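Local coordinates for protein ferritin light chain (Trichoplusia ni, PDB 1Z6O) that stores iron in a soluble, non-toxic form as the light chain of a secreted ferritin built of 12 light and 12 heavy chains, helping the ferrihydrite core to nucleate, at residues Leu49-Ser52 with Tyr53-Leu56; Tyr142-Arg145 with Glu146-Asn150. One frame throughout, in Å; residues are numbered along the deposited sequence.

Interaction 1 (Leu49-Ser52 with Tyr53-Leu56); sequences LERS and YDYL
The carbonyl oxygen of Glu50 takes two bonds: Asp54 N, in the carbonyl plane at 3.0 Å from Glu50 O, and a water that donates to Glu50 O and also to Asp54 OD1, 2.9 Å from that carboxylate oxygen. This is one turn of helix 37-61, a long helix of the ferritin four-helix bundle, with side chains meeting at spacings of three and four residues. The other oxygen of Asp54 faces Arg51. NH1 of Arg51 meets Asp54 OD2 at 2.9 Å, close to the guanidinium plane and nearly along the C-O direction, though the two flat groups are turned 46° apart. A bend at chi2 (-56°) brings the arginine chain alongside the aspartate three residues on, while its NH2 forms a salt bridge with Glu135; a long cation suits a place between two carboxylates. Shortening Arg51 to an alanine would leave its CB in place, 4.0 Å from Tyr55 CE1, but is likely to leave Asp54 OD2 and Glu135 without the cation they share. On the side covered by the heavy chain, Leu49 and Tyr53 lie side by side and point the same way, Leu49 CD1 being 4.2 Å from Tyr53 CE1; the leucine gives the ring an apolar neighbour, and Tyr53 OH reaches Ser36 of the heavy chain. Ser52, with its small side chain, lies against Ala83 of helix 70-96, and Tyr55 OH bonds to Thr132. With chi1 at 71°, the serine hydroxyl turns back on its own helix, where Ser52 OG donates to Leu49 O at 2.7 Å.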
ATOM      1  N   LEU A  49     -29.253 -38.655 -17.954  1.00 15.65           N
ATOM      2  CA  LEU A  49     -30.436 -37.834 -17.695  1.00 16.05           C
ATOM      3  C   LEU A  49     -31.373 -38.545 -16.717  1.00 17.83           C
ATOM      4  O   LEU A  49     -31.841 -37.956 -15.737  1.00 17.86           O
ATOM      5  CB  LEU A  49     -31.161 -37.553 -19.021  1.00 15.62           C
ATOM      6  CG  LEU A  49     -32.485 -36.782 -18.949  1.00 21.21           C
ATOM      7  CD1 LEU A  49     -32.277 -35.427 -18.244  1.00 18.03           C
ATOM      8  CD2 LEU A  49     -33.008 -36.575 -20.379  1.00 21.49           C
ATOM      9  N   GLU A  50     -31.646 -39.816 -16.986  1.00 16.74           N
ATOM     10  CA  GLU A  50     -32.518 -40.602 -16.120  1.00 18.28           C
ATOM     11  C   GLU A  50     -31.917 -40.725 -14.727  1.00 21.18           C
ATOM     12  O   GLU A  50     -32.614 -40.550 -13.725  1.00 17.10           O
ATOM     13  CB  GLU A  50     -32.735 -42.006 -16.714  1.00 20.51           C
ATOM     14  CG  GLU A  50     -33.432 -41.946 -18.075  1.00 28.23           C
ATOM     15  CD  GLU A  50     -33.425 -43.273 -18.835  1.00 41.25           C
ATOM     16  OE1 GLU A  50     -32.534 -44.120 -18.578  1.00 33.57           O
ATOM     17  OE2 GLU A  50     -34.304 -43.451 -19.711  1.00 37.48           O
ATOM     18  N   ARG A  51     -30.628 -41.033 -14.648  1.00 16.63           N
ATOM     19  CA  ARG A  51     -30.011 -41.162 -13.334  1.00 17.85           C
ATOM     20  C   ARG A  51     -29.968 -39.833 -12.585  1.00 17.93           C
ATOM     21  O   ARG A  51     -30.076 -39.834 -11.356  1.00 17.40           O
ATOM     22  CB  ARG A  51     -28.589 -41.735 -13.432  1.00 18.36           C
ATOM     23  CG  ARG A  51     -28.537 -43.197 -13.850  1.00 20.80           C
ATOM     24  CD  ARG A  51     -29.355 -44.095 -12.917  1.00 22.65           C
ATOM     25  NE  ARG A  51     -29.234 -45.495 -13.322  1.00 21.41           N
ATOM     26  CZ  ARG A  51     -30.177 -46.414 -13.151  1.00 30.25           C
ATOM     27  NH1 ARG A  51     -31.330 -46.090 -12.577  1.00 25.87           N
ATOM     28  NH2 ARG A  51     -29.972 -47.658 -13.571  1.00 24.39           N
ATOM     29  N   SER A  52     -29.817 -38.705 -13.292  1.00 15.85           N
ATOM     30  CA  SER A  52     -29.778 -37.431 -12.572  1.00 16.25           C
ATOM     31  C   SER A  52     -31.070 -37.250 -11.785  1.00 19.18           C
ATOM     32  O   SER A  52     -31.042 -36.819 -10.631  1.00 16.69           O
ATOM     33  CB  SER A  52     -29.554 -36.221 -13.508  1.00 16.56           C
ATOM     34  OG  SER A  52     -30.680 -35.937 -14.319  1.00 27.04           O
ATOM     35  N   TYR A  53     -32.203 -37.586 -12.394  1.00 16.20           N
ATOM     36  CA  TYR A  53     -33.475 -37.451 -11.690  1.00 18.27           C
ATOM     37  C   TYR A  53     -33.678 -38.543 -10.627  1.00 17.76           C
ATOM     38  O   TYR A  53     -34.305 -38.283  -9.602  1.00 19.59           O
ATOM     39  CB  TYR A  53     -34.641 -37.372 -12.701  1.00 16.54           C
ATOM     40  CG  TYR A  53     -34.814 -35.947 -13.211  1.00 18.19           C
ATOM     41  CD1 TYR A  53     -34.491 -35.591 -14.529  1.00 17.13           C
ATOM     42  CD2 TYR A  53     -35.264 -34.945 -12.351  1.00 17.38           C
ATOM     43  CE1 TYR A  53     -34.621 -34.260 -14.971  1.00 18.55           C
ATOM     44  CE2 TYR A  53     -35.391 -33.625 -12.778  1.00 18.74           C
ATOM     45  CZ  TYR A  53     -35.074 -33.289 -14.080  1.00 20.63           C
ATOM     46  OH  TYR A  53     -35.238 -31.983 -14.475  1.00 20.07           O
ATOM     47  N   ASP A  54     -33.140 -39.747 -10.834  1.00 17.83           N
ATOM     48  CA  ASP A  54     -33.240 -40.788  -9.793  1.00 18.57           C
ATOM     49  C   ASP A  54     -32.480 -40.293  -8.545  1.00 18.80           C
ATOM     50  O   ASP A  54     -32.960 -40.398  -7.416  1.00 17.47           O
ATOM     51  CB  ASP A  54     -32.574 -42.112 -10.223  1.00 19.02           C
ATOM     52  CG  ASP A  54     -33.357 -42.859 -11.290  1.00 29.72           C
ATOM     53  OD1 ASP A  54     -34.588 -42.685 -11.355  1.00 25.08           O
ATOM     54  OD2 ASP A  54     -32.736 -43.636 -12.052  1.00 24.29           O
ATOM     55  N   TYR A  55     -31.272 -39.778  -8.753  1.00 15.57           N
ATOM     56  CA  TYR A  55     -30.461 -39.282  -7.637  1.00 16.49           C
ATOM     57  C   TYR A  55     -31.144 -38.093  -6.957  1.00 18.95           C
ATOM     58  O   TYR A  55     -31.055 -37.921  -5.739  1.00 17.13           O
ATOM     59  CB  TYR A  55     -29.073 -38.858  -8.139  1.00 14.35           C
ATOM     60  CG  TYR A  55     -28.229 -40.016  -8.654  1.00 15.90           C
ATOM     61  CD1 TYR A  55     -27.328 -39.825  -9.693  1.00 16.79           C
ATOM     62  CD2 TYR A  55     -28.313 -41.289  -8.075  1.00 17.51           C
ATOM     63  CE1 TYR A  55     -26.516 -40.871 -10.155  1.00 16.47           C
ATOM     64  CE2 TYR A  55     -27.503 -42.348  -8.528  1.00 21.52           C
ATOM     65  CZ  TYR A  55     -26.607 -42.121  -9.568  1.00 20.21           C
ATOM     66  OH  TYR A  55     -25.783 -43.131 -10.026  1.00 23.00           O
ATOM     67  N   LEU A  56     -31.807 -37.257  -7.748  1.00 16.21           N
ATOM     68  CA  LEU A  56     -32.501 -36.107  -7.182  1.00 16.91           C
ATOM     69  C   LEU A  56     -33.600 -36.583  -6.225  1.00 18.18           C
ATOM     70  O   LEU A  56     -33.794 -36.003  -5.155  1.00 17.96           O
ATOM     71  CB  LEU A  56     -33.103 -35.246  -8.305  1.00 19.49           C
ATOM     72  CG  LEU A  56     -33.842 -33.998  -7.801  1.00 27.40           C
ATOM     73  CD1 LEU A  56     -32.841 -33.091  -7.097  1.00 30.86           C
ATOM     74  CD2 LEU A  56     -34.480 -33.252  -8.965  1.00 26.61           C
TER
HETATM   75  O   HOH W   1     -35.205 -40.966 -13.654  1.00 33.19           O

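Interaction 2 (Tyr142-Arg145 with Glu146-Asn150); sequences YIHR and EATRN
Arg145 and Arg149 both start with CG trans to the backbone nitrogen (chi1 -171° and -168°) and run on extended to NE, which lays their guanidinium groups one on the other near the C-terminal end of helix 122-148. The planes are only 9° apart and the centres 4.0 Å; NH2 of Arg145 sits over the middle of the Arg149 group, 3.8 Å from Arg149 CZ. The closeness of two like charges is probably eased by carbonyl acceptors of the second subunit: its Gln152 O takes Arg145 NH2, and its Ser151 O and Leu154 O take Arg149. Asn150 adds its amide oxygen: Arg145 NE donates to Asn150 OD1 at 3.0 Å, the oxygen lying somewhat out of the guanidinium plane, and a water links OD1 to Arg145 NH2. The chain turns here as Asn150 N bonds to Arg145 O at 3.0 Å, a five-residue step wider than an alpha-helical one. His144 bridges His155 of the second subunit and Glu164, a calcium ligand, the latter bond probably helping to position that carboxylate. Ile143 packs on Val37 and Tyr44 of helix 37-61, while His144 and Thr148 lie against Ala160 of helix 157-190.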
ATOM      1  N   TYR A 142     -17.919 -50.044 -22.492  1.00 16.81           N
ATOM      2  CA  TYR A 142     -18.565 -50.626 -23.670  1.00 17.38           C
ATOM      3  C   TYR A 142     -18.463 -49.700 -24.893  1.00 18.09           C
ATOM      4  O   TYR A 142     -18.101 -50.130 -25.986  1.00 16.97           O
ATOM      5  CB  TYR A 142     -20.033 -50.899 -23.338  1.00 22.58           C
ATOM      6  CG  TYR A 142     -20.817 -51.484 -24.482  1.00 24.96           C
ATOM      7  CD1 TYR A 142     -20.659 -52.817 -24.847  1.00 39.55           C
ATOM      8  CD2 TYR A 142     -21.715 -50.701 -25.205  1.00 25.04           C
ATOM      9  CE1 TYR A 142     -21.378 -53.363 -25.908  1.00 46.66           C
ATOM     10  CE2 TYR A 142     -22.440 -51.233 -26.269  1.00 35.23           C
ATOM     11  CZ  TYR A 142     -22.266 -52.566 -26.613  1.00 48.77           C
ATOM     12  OH  TYR A 142     -22.981 -53.106 -27.657  1.00 56.92           O
ATOM     13  N   ILE A 143     -18.784 -48.425 -24.716  1.00 15.58           N
ATOM     14  CA  ILE A 143     -18.707 -47.481 -25.834  1.00 16.13           C
ATOM     15  C   ILE A 143     -17.259 -47.331 -26.303  1.00 17.54           C
ATOM     16  O   ILE A 143     -16.979 -47.241 -27.507  1.00 16.97           O
ATOM     17  CB  ILE A 143     -19.272 -46.106 -25.419  1.00 16.86           C
ATOM     18  CG1 ILE A 143     -20.737 -46.270 -24.999  1.00 19.09           C
ATOM     19  CG2 ILE A 143     -19.178 -45.105 -26.583  1.00 18.60           C
ATOM     20  CD1 ILE A 143     -21.334 -44.992 -24.389  1.00 19.82           C
ATOM     21  N   HIS A 144     -16.337 -47.315 -25.346  1.00 15.76           N
ATOM     22  CA  HIS A 144     -14.914 -47.191 -25.649  1.00 16.42           C
ATOM     23  C   HIS A 144     -14.470 -48.386 -26.513  1.00 17.58           C
ATOM     24  O   HIS A 144     -13.759 -48.227 -27.508  1.00 16.56           O
ATOM     25  CB  HIS A 144     -14.131 -47.149 -24.328  1.00 13.74           C
ATOM     26  CG  HIS A 144     -12.667 -46.875 -24.487  1.00 15.86           C
ATOM     27  ND1 HIS A 144     -11.772 -47.828 -24.926  1.00 17.16           N
ATOM     28  CD2 HIS A 144     -11.936 -45.760 -24.227  1.00 14.11           C
ATOM     29  CE1 HIS A 144     -10.552 -47.315 -24.928  1.00 19.05           C
ATOM     30  NE2 HIS A 144     -10.625 -46.061 -24.507  1.00 15.95           N
ATOM     31  N   ARG A 145     -14.898 -49.585 -26.131  1.00 16.40           N
ATOM     32  CA  ARG A 145     -14.548 -50.793 -26.883  1.00 17.94           C
ATOM     33  C   ARG A 145     -15.190 -50.769 -28.286  1.00 19.12           C
ATOM     34  O   ARG A 145     -14.591 -51.198 -29.281  1.00 18.36           O
ATOM     35  CB  ARG A 145     -15.023 -52.037 -26.112  1.00 19.14           C
ATOM     36  CG  ARG A 145     -14.516 -53.325 -26.723  1.00 25.32           C
ATOM     37  CD  ARG A 145     -14.900 -54.576 -25.932  1.00 24.13           C
ATOM     38  NE  ARG A 145     -14.332 -55.725 -26.626  1.00 27.30           N
ATOM     39  CZ  ARG A 145     -13.855 -56.810 -26.039  1.00 28.68           C
ATOM     40  NH1 ARG A 145     -13.873 -56.926 -24.713  1.00 23.72           N
ATOM     41  NH2 ARG A 145     -13.329 -57.770 -26.789  1.00 30.88           N
ATOM     42  N   GLU A 146     -16.414 -50.268 -28.360  1.00 16.59           N
ATOM     43  CA  GLU A 146     -17.108 -50.168 -29.641  1.00 20.08           C
ATOM     44  C   GLU A 146     -16.365 -49.183 -30.557  1.00 21.22           C
ATOM     45  O   GLU A 146     -16.311 -49.364 -31.769  1.00 19.03           O
ATOM     46  CB  GLU A 146     -18.543 -49.692 -29.391  1.00 22.54           C
ATOM     47  CG  GLU A 146     -19.428 -49.619 -30.613  1.00 43.72           C
ATOM     48  CD  GLU A 146     -19.664 -50.980 -31.261  1.00 51.31           C
ATOM     49  OE1 GLU A 146     -19.688 -52.009 -30.532  1.00 35.86           O
ATOM     50  OE2 GLU A 146     -19.836 -51.001 -32.502  1.00 49.24           O
ATOM     51  N   ALA A 147     -15.773 -48.142 -29.975  1.00 16.19           N
ATOM     52  CA  ALA A 147     -15.062 -47.143 -30.763  1.00 17.24           C
ATOM     53  C   ALA A 147     -13.675 -47.545 -31.247  1.00 17.98           C
ATOM     54  O   ALA A 147     -13.191 -47.024 -32.247  1.00 17.95           O
ATOM     55  CB  ALA A 147     -14.926 -45.841 -29.943  1.00 16.14           C
ATOM     56  N   THR A 148     -13.031 -48.472 -30.554  1.00 16.49           N
ATOM     57  CA  THR A 148     -11.649 -48.771 -30.893  1.00 18.98           C
ATOM     58  C   THR A 148     -11.293 -50.233 -31.017  1.00 22.04           C
ATOM     59  O   THR A 148     -10.125 -50.559 -31.165  1.00 23.47           O
ATOM     60  CB  THR A 148     -10.708 -48.195 -29.794  1.00 21.67           C
ATOM     61  OG1 THR A 148     -11.056 -48.780 -28.526  1.00 22.89           O
ATOM     62  CG2 THR A 148     -10.851 -46.691 -29.689  1.00 23.22           C
ATOM     63  N   ARG A 149     -12.273 -51.116 -30.986  1.00 19.42           N
ATOM     64  CA  ARG A 149     -11.915 -52.513 -31.006  1.00 21.55           C
ATOM     65  C   ARG A 149     -12.927 -53.479 -31.606  1.00 24.27           C
ATOM     66  O   ARG A 149     -12.547 -54.424 -32.282  1.00 24.31           O
ATOM     67  CB  ARG A 149     -11.617 -52.896 -29.552  1.00 23.50           C
ATOM     68  CG  ARG A 149     -10.964 -54.200 -29.324  1.00 36.04           C
ATOM     69  CD  ARG A 149     -10.559 -54.316 -27.851  1.00 28.63           C
ATOM     70  NE  ARG A 149     -10.111 -55.669 -27.601  1.00 26.59           N
ATOM     71  CZ  ARG A 149      -9.913 -56.195 -26.407  1.00 26.09           C
ATOM     72  NH1 ARG A 149     -10.123 -55.470 -25.307  1.00 19.85           N
ATOM     73  NH2 ARG A 149      -9.510 -57.453 -26.324  1.00 28.18           N
ATOM     74  N   ASN A 150     -14.210 -53.242 -31.382  1.00 20.43           N
ATOM     75  CA  ASN A 150     -15.214 -54.189 -31.851  1.00 26.68           C
ATOM     76  C   ASN A 150     -15.527 -54.266 -33.324  1.00 31.39           C
ATOM     77  O   ASN A 150     -15.910 -55.321 -33.806  1.00 30.90           O
ATOM     78  CB  ASN A 150     -16.530 -53.988 -31.106  1.00 23.91           C
ATOM     79  CG  ASN A 150     -16.443 -54.412 -29.657  1.00 30.02           C
ATOM     80  OD1 ASN A 150     -15.539 -55.162 -29.266  1.00 30.67           O
ATOM     81  ND2 ASN A 150     -17.389 -53.945 -28.851  1.00 33.25           N
TER
HETATM   82  O   HOH W   2     -13.452 -57.108 -29.772  1.00 46.00           O

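Interactions 1 and 2 lie on different helices of the same four-helix subunit, their centres 26 Å apart and their nearest atoms about 12 Å apart without touching. Residues 49-56 sit mid-helix and mostly buried, where regular backbone bonding is accompanied by an opposite-charge pair and by apolar packing against helix 70-96 and the heavy chain. Residues 142-150 come where a helix gives way to a turn, in a partly buried place, and there arginines are paired with each other and with carbonyl groups instead of carboxylates. Both help to build the shell: interaction 1 faces a heavy chain, interaction 2 another light chain beside a calcium site.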